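Local coordinates for protein nicotinate phosphoribosyltransferase (Porphyromonas gingivalis, PDB 2IM5) that probably catalyses the ATP-dependent joining of nicotinate to the phosphoribosyl group of 5-phospho-alpha-D-ribose 1-diphosphate, forming nicotinate mononucleotide on the way to NAD(+), at residues Glu146-Lys151 / Asp181-Tyr186; Val175-Thr180 / Ala200-Leu205; Tyr223-Ala228 / Met386-Ile391; Tyr252-Phe257 / Leu368-Gly373. All coordinates share one frame; numbering follows the deposited sequence.

Contact 1: residues Glu146-Lys151 / Asp181-Tyr186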
# COMPACT_ATOMS: atom_id res chain seq x y z
N GLU A 146 1.78 -7.63 -25.51
CA GLU A 146 2.82 -6.80 -26.12
C GLU A 146 3.47 -5.71 -25.28
O GLU A 146 4.70 -5.66 -25.18
CB GLU A 146 2.29 -6.19 -27.42
CG GLU A 146 2.23 -7.19 -28.57
CD GLU A 146 1.57 -6.61 -29.82
OE1 GLU A 146 1.90 -5.46 -30.21
OE2 GLU A 146 0.72 -7.32 -30.42
N VAL A 147 2.68 -4.83 -24.68
CA VAL A 147 3.26 -3.76 -23.88
C VAL A 147 3.94 -4.26 -22.61
O VAL A 147 4.94 -3.69 -22.17
CB VAL A 147 2.21 -2.69 -23.49
CG1 VAL A 147 1.57 -2.10 -24.74
CG2 VAL A 147 1.15 -3.30 -22.58
N THR A 148 3.40 -5.32 -22.01
CA THR A 148 3.99 -5.86 -20.79
C THR A 148 5.36 -6.44 -21.12
O THR A 148 6.32 -6.27 -20.37
CB THR A 148 3.08 -6.94 -20.17
OG1 THR A 148 1.77 -6.40 -19.97
CG2 THR A 148 3.64 -7.39 -18.83
N ARG A 149 5.45 -7.14 -22.25
CA ARG A 149 6.73 -7.71 -22.64
C ARG A 149 7.74 -6.58 -22.87
O ARG A 149 8.87 -6.66 -22.41
CB ARG A 149 6.58 -8.54 -23.92
CG ARG A 149 7.93 -9.00 -24.45
CD ARG A 149 7.82 -9.92 -25.66
NE ARG A 149 9.15 -10.28 -26.15
CZ ARG A 149 9.39 -11.11 -27.17
NH1 ARG A 149 8.38 -11.68 -27.82
NH2 ARG A 149 10.64 -11.37 -27.53
N SER A 150 7.31 -5.53 -23.56
CA SER A 150 8.20 -4.41 -23.84
C SER A 150 8.69 -3.78 -22.55
O SER A 150 9.87 -3.48 -22.41
CB SER A 150 7.48 -3.35 -24.68
OG SER A 150 7.07 -3.90 -25.91
N LYS A 151 7.77 -3.56 -21.62
CA LYS A 151 8.12 -2.97 -20.33
C LYS A 151 9.14 -3.84 -19.60
O LYS A 151 10.13 -3.34 -19.08
CB LYS A 151 6.87 -2.79 -19.48
CG LYS A 151 5.90 -1.76 -20.02
CD LYS A 151 4.59 -1.78 -19.24
CE LYS A 151 3.59 -0.81 -19.83
NZ LYS A 151 2.27 -0.89 -19.14
N ASP A 181 2.92 -12.85 -14.87
CA ASP A 181 3.52 -13.98 -15.56
C ASP A 181 4.46 -13.51 -16.67
O ASP A 181 5.58 -14.02 -16.82
CB ASP A 181 2.43 -14.86 -16.17
CG ASP A 181 2.93 -16.25 -16.52
OD1 ASP A 181 4.12 -16.38 -16.90
OD2 ASP A 181 2.14 -17.21 -16.42
N ILE A 182 4.01 -12.54 -17.45
CA ILE A 182 4.81 -12.00 -18.54
C ILE A 182 6.06 -11.29 -18.04
O ILE A 182 7.16 -11.48 -18.56
CB ILE A 182 3.98 -11.02 -19.39
CG1 ILE A 182 2.80 -11.75 -20.02
CG2 ILE A 182 4.86 -10.38 -20.46
CD1 ILE A 182 1.80 -10.84 -20.72
N LEU A 183 5.90 -10.46 -17.01
CA LEU A 183 7.04 -9.73 -16.47
C LEU A 183 8.09 -10.69 -15.93
O LEU A 183 9.28 -10.49 -16.14
CB LEU A 183 6.58 -8.76 -15.37
CG LEU A 183 5.85 -7.53 -15.90
CD1 LEU A 183 5.28 -6.69 -14.76
CD2 LEU A 183 6.83 -6.70 -16.72
N LYS A 184 7.64 -11.74 -15.25
CA LYS A 184 8.55 -12.72 -14.71
C LYS A 184 9.37 -13.34 -15.84
O LYS A 184 10.55 -13.62 -15.69
CB LYS A 184 7.78 -13.83 -13.99
CG LYS A 184 8.68 -14.89 -13.39
CD LYS A 184 7.91 -16.13 -12.97
CE LYS A 184 8.86 -17.19 -12.42
NZ LYS A 184 8.15 -18.42 -11.99
N GLN A 185 8.71 -13.52 -16.97
CA GLN A 185 9.32 -14.12 -18.15
C GLN A 185 10.30 -13.20 -18.91
O GLN A 185 11.30 -13.67 -19.45
CB GLN A 185 8.21 -14.59 -19.10
CG GLN A 185 8.66 -15.51 -20.21
CD GLN A 185 7.53 -15.83 -21.19
OE1 GLN A 185 6.38 -16.04 -20.79
NE2 GLN A 185 7.86 -15.88 -22.48
N TYR A 186 10.02 -11.90 -18.92
CA TYR A 186 10.87 -10.98 -19.66
C TYR A 186 11.71 -9.96 -18.89
O TYR A 186 12.64 -9.39 -19.46
CB TYR A 186 10.02 -10.22 -20.68
CG TYR A 186 9.45 -11.10 -21.77
CD1 TYR A 186 10.23 -11.49 -22.86
CD2 TYR A 186 8.14 -11.56 -21.71
CE1 TYR A 186 9.72 -12.31 -23.86
CE2 TYR A 186 7.62 -12.38 -22.70
CZ TYR A 186 8.41 -12.75 -23.78
OH TYR A 186 7.89 -13.56 -24.76
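Arg-149 lays its extended side chain across one face of the Tyr-186 ring, passing over it from CB to the guanidinium. CB begins 4.1 Å from ring atom CD2 of Tyr-186. CG then stands over the middle of the ring, 3.5 Å from the centroid of Tyr-186 and almost exactly on its normal, a clear CH-pi contact. CD lies 3.4 Å from CZ of Tyr-186, and NE of Arg-149 passes 3.1 Å from its CE1. CZ of Arg-149 is 3.5 Å from the same CE1 of Tyr-186, and NH1 ends near the phenol OH. The guanidinium is thus nearly parallel to the ring (18°) but displaced to its CE1/OH rim. CG is anti to the backbone N (chi1 173°) and the chain stays extended to NE, which carries it across the ring. The charge itself is paired with Glu-153, one turn on.

Deeper in, CG2 of Thr-148 meets CG2 of Ile-182 at 3.6 Å and CG of Leu-183 at 3.7 Å, while its OG1 turns back to the carbonyl of Val-144. The axes of segments 146-151 and 181-186 approach to 8.5 Å and cross at -36°. This is close helix-to-helix packing between 141-157 and 173-186, of the kind found in the outer helical layer of an alpha/beta barrel.

Contact 2: residues Val175-Thr180 / Ala200-Leu205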
# COMPACT_ATOMS: atom_id res chain seq x y z
N VAL A 175 -6.02 -10.01 -15.32
CA VAL A 175 -5.03 -9.14 -15.94
C VAL A 175 -3.75 -9.06 -15.10
O VAL A 175 -2.64 -9.18 -15.64
CB VAL A 175 -5.59 -7.72 -16.17
CG1 VAL A 175 -4.47 -6.77 -16.54
CG2 VAL A 175 -6.66 -7.76 -17.26
N GLU A 176 -3.88 -8.86 -13.78
CA GLU A 176 -2.69 -8.79 -12.93
C GLU A 176 -1.93 -10.11 -12.97
O GLU A 176 -0.70 -10.12 -13.00
CB GLU A 176 -3.04 -8.45 -11.47
CG GLU A 176 -1.80 -8.50 -10.55
CD GLU A 176 -2.06 -8.10 -9.08
OE1 GLU A 176 -3.21 -8.21 -8.58
OE2 GLU A 176 -1.07 -7.69 -8.42
N ASP A 177 -2.67 -11.21 -12.99
CA ASP A 177 -2.07 -12.54 -13.03
C ASP A 177 -1.21 -12.73 -14.28
O ASP A 177 -0.05 -13.12 -14.20
CB ASP A 177 -3.17 -13.61 -13.00
CG ASP A 177 -2.63 -15.01 -12.78
OD1 ASP A 177 -1.46 -15.27 -13.12
OD2 ASP A 177 -3.38 -15.86 -12.26
N ARG A 178 -1.80 -12.45 -15.44
CA ARG A 178 -1.08 -12.60 -16.70
C ARG A 178 0.09 -11.62 -16.82
O ARG A 178 1.16 -11.99 -17.29
CB ARG A 178 -2.04 -12.42 -17.89
CG ARG A 178 -1.39 -12.59 -19.26
CD ARG A 178 -0.57 -13.88 -19.33
NE ARG A 178 0.17 -13.99 -20.58
CZ ARG A 178 1.14 -14.87 -20.81
NH1 ARG A 178 1.50 -15.73 -19.86
NH2 ARG A 178 1.75 -14.90 -21.99
N VAL A 179 -0.12 -10.38 -16.40
CA VAL A 179 0.93 -9.36 -16.46
C VAL A 179 2.13 -9.79 -15.61
O VAL A 179 3.28 -9.61 -16.02
CB VAL A 179 0.41 -7.99 -15.96
CG1 VAL A 179 1.58 -7.04 -15.70
CG2 VAL A 179 -0.52 -7.37 -17.01
N THR A 180 1.85 -10.35 -14.44
CA THR A 180 2.90 -10.82 -13.55
C THR A 180 3.66 -11.96 -14.22
O THR A 180 4.89 -12.03 -14.15
CB THR A 180 2.31 -11.34 -12.22
OG1 THR A 180 1.63 -10.27 -11.56
CG2 THR A 180 3.41 -11.88 -11.31
N ALA A 200 2.51 -14.02 -5.80
CA ALA A 200 3.92 -14.29 -5.53
C ALA A 200 4.02 -15.79 -5.28
O ALA A 200 4.97 -16.45 -5.69
CB ALA A 200 4.38 -13.52 -4.30
N HIS A 201 3.01 -16.32 -4.60
CA HIS A 201 2.94 -17.74 -4.30
C HIS A 201 2.78 -18.51 -5.60
O HIS A 201 3.54 -19.43 -5.90
CB HIS A 201 1.74 -18.02 -3.39
CG HIS A 201 1.51 -19.47 -3.11
ND1 HIS A 201 0.29 -19.97 -2.72
CD2 HIS A 201 2.35 -20.53 -3.15
CE1 HIS A 201 0.39 -21.27 -2.53
NE2 HIS A 201 1.63 -21.64 -2.78
N LYS A 202 1.78 -18.11 -6.38
CA LYS A 202 1.48 -18.76 -7.66
C LYS A 202 2.63 -18.75 -8.67
O LYS A 202 2.89 -19.77 -9.32
CB LYS A 202 0.25 -18.11 -8.29
CG LYS A 202 -0.08 -18.65 -9.66
CD LYS A 202 -1.44 -18.17 -10.15
CE LYS A 202 -1.71 -18.70 -11.56
NZ LYS A 202 -3.07 -18.35 -12.03
N HIS A 203 3.30 -17.61 -8.81
CA HIS A 203 4.38 -17.49 -9.78
C HIS A 203 5.79 -17.65 -9.22
O HIS A 203 6.77 -17.40 -9.93
CB HIS A 203 4.25 -16.15 -10.50
CG HIS A 203 3.00 -16.02 -11.30
ND1 HIS A 203 2.73 -16.80 -12.41
CD2 HIS A 203 1.92 -15.22 -11.14
CE1 HIS A 203 1.54 -16.49 -12.89
NE2 HIS A 203 1.02 -15.53 -12.14
N GLY A 204 5.90 -18.06 -7.96
CA GLY A 204 7.20 -18.27 -7.35
C GLY A 204 8.07 -17.03 -7.30
O GLY A 204 9.26 -17.09 -7.61
N LEU A 205 7.49 -15.91 -6.90
CA LEU A 205 8.22 -14.66 -6.81
C LEU A 205 8.34 -14.24 -5.34
O LEU A 205 7.62 -14.76 -4.49
CB LEU A 205 7.49 -13.56 -7.58
CG LEU A 205 7.28 -13.76 -9.08
CD1 LEU A 205 6.36 -12.66 -9.61
CD2 LEU A 205 8.62 -13.74 -9.81
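A His-carboxylate hydrogen bond and an Asp-Lys salt bridge join helices 173-186 and 197-203: Asp-177 receives His-203 on one oxygen and Lys-202 on the other, both donors lying in the last turn of a helix closed by a Schellman motif with Gly-204. The imidazole donates from NE2 to OD1 of Asp-177 at 2.7 Å, with an N-H...O angle of 144°. That oxygen lies in the plane of the imidazole, at its edge, whereas the nitrogen sits 37° above the carboxylate plane. The two flat groups are steeply turned, 78° apart; the oxygen is in the ring plane, but the bond is bent and meets the acid from above its plane.

Lys-202 is extended beyond CG and brings NZ to OD2 of Asp-177 at a short 2.5 Å, a salt bridge that uses the syn lone pair. Its CG also covers the centre of one face of the His-203 ring, so the two donors are packed against each other. With both oxygens engaged, the carboxylate's rotation is fixed.

Beside this polar group, CG2 of Thr-180 touches CD2 of His-203 at 3.7 Å and presses closely on CD1 of Leu-205 at 3.5 Å. Leu-205 is held by the turn, its N bonding to O of Ala-200 at 2.8 Å.

In the fold, helix 173-186 connects parallel strands 162-164 and 191-194, and helix 197-203 connects 191-194 to 206-207. The contact thus ties two successive beta-alpha units, with Leu-199 filling in against Thr-180 and Leu-191 of strand 191-194 touching Leu-205.

Contact 3: residues Tyr223-Ala228 / Met386-Ile391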
# COMPACT_ATOMS: atom_id res chain seq x y z
N TYR A 223 -0.71 8.98 19.60
CA TYR A 223 0.41 9.61 20.31
C TYR A 223 0.67 11.08 20.00
O TYR A 223 1.50 11.71 20.65
CB TYR A 223 1.68 8.82 20.06
CG TYR A 223 1.60 7.40 20.55
CD1 TYR A 223 1.57 7.11 21.91
CD2 TYR A 223 1.51 6.34 19.64
CE1 TYR A 223 1.46 5.80 22.36
CE2 TYR A 223 1.40 5.03 20.08
CZ TYR A 223 1.37 4.76 21.44
OH TYR A 223 1.24 3.47 21.88
N GLY A 224 -0.01 11.64 19.01
CA GLY A 224 0.23 13.02 18.66
C GLY A 224 1.18 13.13 17.49
O GLY A 224 1.93 12.18 17.20
N TYR A 225 1.19 14.29 16.85
CA TYR A 225 2.03 14.53 15.68
C TYR A 225 3.53 14.66 15.92
O TYR A 225 4.33 14.19 15.11
CB TYR A 225 1.51 15.76 14.93
CG TYR A 225 0.06 15.58 14.53
CD1 TYR A 225 -0.30 14.65 13.56
CD2 TYR A 225 -0.95 16.29 15.17
CE1 TYR A 225 -1.63 14.43 13.23
CE2 TYR A 225 -2.29 16.08 14.86
CZ TYR A 225 -2.62 15.14 13.89
OH TYR A 225 -3.93 14.92 13.57
N LYS A 226 3.93 15.28 17.02
CA LYS A 226 5.36 15.44 17.27
C LYS A 226 6.12 14.12 17.33
O LYS A 226 7.19 14.00 16.74
CB LYS A 226 5.58 16.25 18.55
CG LYS A 226 5.26 17.73 18.39
CD LYS A 226 5.49 18.51 19.68
CE LYS A 226 5.30 20.01 19.44
NZ LYS A 226 5.49 20.81 20.66
N MET A 227 5.57 13.12 18.01
CA MET A 227 6.25 11.83 18.12
C MET A 227 5.77 10.72 17.18
O MET A 227 6.30 9.61 17.22
CB MET A 227 6.16 11.33 19.56
CG MET A 227 7.09 12.06 20.53
SD MET A 227 8.87 11.93 20.10
CE MET A 227 9.29 13.69 19.92
N ALA A 228 4.80 11.02 16.32
CA ALA A 228 4.25 10.01 15.40
C ALA A 228 5.29 9.18 14.66
O ALA A 228 5.35 7.95 14.83
CB ALA A 228 3.31 10.67 14.40
N MET A 386 -0.97 20.63 11.12
CA MET A 386 -0.08 21.65 10.59
C MET A 386 0.37 22.61 11.69
O MET A 386 1.56 22.90 11.80
CB MET A 386 -0.78 22.43 9.46
CG MET A 386 -1.06 21.56 8.23
SD MET A 386 -1.81 22.42 6.82
CE MET A 386 -0.42 22.84 5.91
N ASN A 387 -0.56 23.10 12.50
CA ASN A 387 -0.19 24.02 13.58
C ASN A 387 0.74 23.33 14.57
O ASN A 387 1.71 23.92 15.03
CB ASN A 387 -1.44 24.53 14.31
CG ASN A 387 -2.31 25.43 13.44
OD1 ASN A 387 -1.79 26.19 12.62
ND2 ASN A 387 -3.63 25.36 13.61
N THR A 388 0.46 22.07 14.89
CA THR A 388 1.28 21.32 15.83
C THR A 388 2.71 21.15 15.32
O THR A 388 3.67 21.24 16.08
CB THR A 388 0.68 19.92 16.10
OG1 THR A 388 -0.63 20.06 16.65
CG2 THR A 388 1.57 19.13 17.07
N LEU A 389 2.83 20.89 14.03
CA LEU A 389 4.14 20.68 13.43
C LEU A 389 4.79 21.96 12.94
O LEU A 389 5.88 21.93 12.39
CB LEU A 389 4.01 19.68 12.28
CG LEU A 389 3.50 18.31 12.72
CD1 LEU A 389 3.17 17.44 11.51
CD2 LEU A 389 4.56 17.65 13.60
N GLY A 390 4.13 23.09 13.15
CA GLY A 390 4.70 24.35 12.72
C GLY A 390 4.71 24.52 11.21
O GLY A 390 5.59 25.19 10.66
N ILE A 391 3.74 23.92 10.54
CA ILE A 391 3.65 24.03 9.09
C ILE A 391 2.73 25.18 8.70
O ILE A 391 1.66 25.34 9.34
CB ILE A 391 3.12 22.73 8.47
CG1 ILE A 391 4.09 21.59 8.76
CG2 ILE A 391 2.91 22.91 6.97
CD1 ILE A 391 3.57 20.23 8.35
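Tyr-225, Thr-388 and Leu-389 supply most of the buried surface, and the tyrosine touches both of the others. Its CB is the hub: CD2 of Leu-389 lies 3.8 Å from CB of Tyr-225, and the same leucine methyl is 3.8 Å from the backbone O of Tyr-225. One branch of Leu-389 therefore rests on the start of the tyrosine side chain and on its main chain together.

Thr-388 comes in across the tyrosine at about a right angle. Its OG1 lies beside the backbone N (chi1 -60°), which puts CG2 anti to that nitrogen and 4.0 Å from CB of Tyr-225, while OG1 of Thr-388 stands obliquely to the ring, 4.1 Å from CD2 of Tyr-225. That hydroxyl is bonded to the carbonyl of Leu-384 within its own helix, consistent with the methyl being turned to the loop. The tyrosine hydroxyl is also engaged, by Glu-381, and the Tyr-225 ring meets Tyr-252 edge-to-face.

Lys-226 flanks this apolar patch at its solvent side. Its extended chain runs past the threonine, with CE 3.9 Å from O of Thr-388. No hydrogen bond crosses between the segments, so the contact rests on van der Waals packing.

The helical side finishes in a Schellman motif: N of Ile-391 bonds to O of Met-386 at 2.7 Å and N of Gly-390 to O of Asn-387 at 3.2 Å, with Gly-390 taking positive phi. The contact thus seats the Schellman-capped end of helix 379-389 on the connection between helices 213-223 and 228-240, plain packing of a C-terminal helix.

Contact 4: residues Tyr252-Phe257 / Leu368-Gly373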
# COMPACT_ATOMS: atom_id res chain seq x y z
N TYR A 252 3.49 13.18 7.34
CA TYR A 252 3.26 14.52 7.85
C TYR A 252 4.27 15.46 7.23
O TYR A 252 4.76 16.37 7.89
CB TYR A 252 3.38 14.55 9.38
CG TYR A 252 2.39 13.63 10.05
CD1 TYR A 252 1.02 13.84 9.90
CD2 TYR A 252 2.82 12.53 10.78
CE1 TYR A 252 0.10 12.96 10.46
CE2 TYR A 252 1.91 11.65 11.35
CZ TYR A 252 0.55 11.86 11.18
OH TYR A 252 -0.36 10.98 11.71
N THR A 253 4.58 15.21 5.95
CA THR A 253 5.54 16.02 5.23
C THR A 253 6.95 15.48 5.46
O THR A 253 7.34 15.19 6.59
CB THR A 253 5.46 17.50 5.68
OG1 THR A 253 4.58 18.22 4.81
CG2 THR A 253 6.80 18.12 5.75
N THR A 254 7.71 15.35 4.38
CA THR A 254 9.07 14.85 4.46
C THR A 254 10.01 15.80 5.21
O THR A 254 10.96 15.35 5.85
CB THR A 254 9.64 14.56 3.05
OG1 THR A 254 8.97 13.42 2.50
CG2 THR A 254 11.14 14.25 3.12
N ASP A 255 9.74 17.11 5.16
CA ASP A 255 10.59 18.05 5.89
C ASP A 255 10.50 17.79 7.40
O ASP A 255 11.50 17.87 8.11
CB ASP A 255 10.20 19.51 5.59
CG ASP A 255 10.59 19.94 4.18
OD1 ASP A 255 11.45 19.27 3.56
OD2 ASP A 255 10.06 20.97 3.69
N VAL A 256 9.29 17.49 7.87
CA VAL A 256 9.09 17.21 9.28
C VAL A 256 9.80 15.89 9.63
O VAL A 256 10.47 15.78 10.64
CB VAL A 256 7.59 17.09 9.62
CG1 VAL A 256 7.41 16.50 11.01
CG2 VAL A 256 6.93 18.47 9.54
N PHE A 257 9.65 14.89 8.76
CA PHE A 257 10.30 13.61 8.99
C PHE A 257 11.81 13.76 9.12
O PHE A 257 12.41 13.34 10.10
CB PHE A 257 10.01 12.64 7.83
CG PHE A 257 10.65 11.29 8.01
CD1 PHE A 257 9.95 10.25 8.61
CD2 PHE A 257 11.97 11.06 7.61
CE1 PHE A 257 10.55 9.01 8.82
CE2 PHE A 257 12.58 9.83 7.81
CZ PHE A 257 11.87 8.80 8.42
N LEU A 368 -0.59 14.39 5.23
CA LEU A 368 -0.25 15.64 4.56
C LEU A 368 0.43 15.52 3.19
O LEU A 368 0.13 16.30 2.28
CB LEU A 368 0.61 16.48 5.49
CG LEU A 368 0.01 16.78 6.87
CD1 LEU A 368 0.96 17.68 7.65
CD2 LEU A 368 -1.36 17.43 6.73
N SER A 369 1.32 14.54 3.03
CA SER A 369 2.05 14.34 1.76
C SER A 369 3.00 15.50 1.45
O SER A 369 2.98 16.53 2.12
CB SER A 369 1.08 14.18 0.58
OG SER A 369 0.89 15.41 -0.10
N ASP A 370 3.83 15.32 0.43
CA ASP A 370 4.79 16.35 0.04
C ASP A 370 4.28 17.29 -1.05
O ASP A 370 5.03 18.09 -1.59
CB ASP A 370 6.10 15.72 -0.43
CG ASP A 370 6.91 15.15 0.73
OD1 ASP A 370 6.90 15.76 1.82
OD2 ASP A 370 7.58 14.11 0.54
N VAL A 371 3.00 17.18 -1.39
CA VAL A 371 2.44 18.06 -2.39
C VAL A 371 1.60 19.11 -1.68
O VAL A 371 0.63 18.79 -0.99
CB VAL A 371 1.55 17.30 -3.39
CG1 VAL A 371 0.94 18.28 -4.38
CG2 VAL A 371 2.37 16.26 -4.13
N ASP A 372 2.01 20.37 -1.82
CA ASP A 372 1.30 21.49 -1.19
C ASP A 372 -0.19 21.44 -1.51
O ASP A 372 -0.58 21.28 -2.67
CB ASP A 372 1.88 22.82 -1.67
CG ASP A 372 3.27 23.08 -1.14
OD1 ASP A 372 4.17 22.22 -1.34
OD2 ASP A 372 3.48 24.15 -0.52
N GLY A 373 -1.01 21.58 -0.48
CA GLY A 373 -2.45 21.57 -0.68
C GLY A 373 -3.08 20.19 -0.69
O GLY A 373 -4.24 20.04 -0.31
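Thr-254 and Asp-370 make a two-point hydrogen-bonded pair at the start of helix 254-260, where the chain of this alpha/beta-barrel family leaves parallel strand 246-248. N of Thr-254 donates to OD1 of Asp-370 at 2.7 Å and 168°, nearly straight, and meets the syn lone pair. The hydroxyl OG1 of Thr-254 donates to OD2 of Asp-370 over a very short 2.5 Å. The carboxylate is thus held at both oxygens by one residue. Thr-253 occupies the N-cap position but its side chain makes no capping bond; an acid from a distant loop meets the helix instead. The partly positive helix start would probably favour such a carboxylate. OG1 of Thr-254 is also hydrogen-bonded to Thr-249, and the backbone N of Asp-370 to Ser-276, so the pair sits in a wider polar network.

The apolar part lies beside it. CD1 of Leu-368 rests 3.9 Å from CA of Tyr-252 and 4.3 Å from its CB, while CG of Leu-368 lies at the edge of the Tyr-252 ring, near its plane. Leu-389 and Ala-228 also pack on that tyrosine.

Backbone hydrogen bonds between Leu-368 and Thr-251 bring the chains alongside each other, and Thr-253 and Ser-369 both adopt positive phi although neither is glycine. Asp-370 is the middle residue of an ST turn, in which N of Val-371 donates to OG of Ser-369 at 3.0 Å and 166°.

The four contacts form two pairs in two separate regions of the fold. Contacts 1 and 2 share helix 173-186, with centres about 11 Å apart, and their segments alternate along the sequence. Lys-184 of contact 1 reaches the carbonyl of His-203 in contact 2 in a probable hydrogen bond. Contacts 3 and 4 lie about 12 Å apart, centre to centre, and touch where Ile-391 meets Leu-368; both segments of contact 4 fall between those of contact 3 in sequence. Between the pairs, centres are about 34 to 44 Å apart. One pair joins helices near strands 162-164, 191-194 and 206-207; in the other, contact 3 joins helix 379-389 to loop 223-228, and contact 4 joins loop 368-373 to the start of helix 254-260, after strand 246-248 of the same parallel sheet.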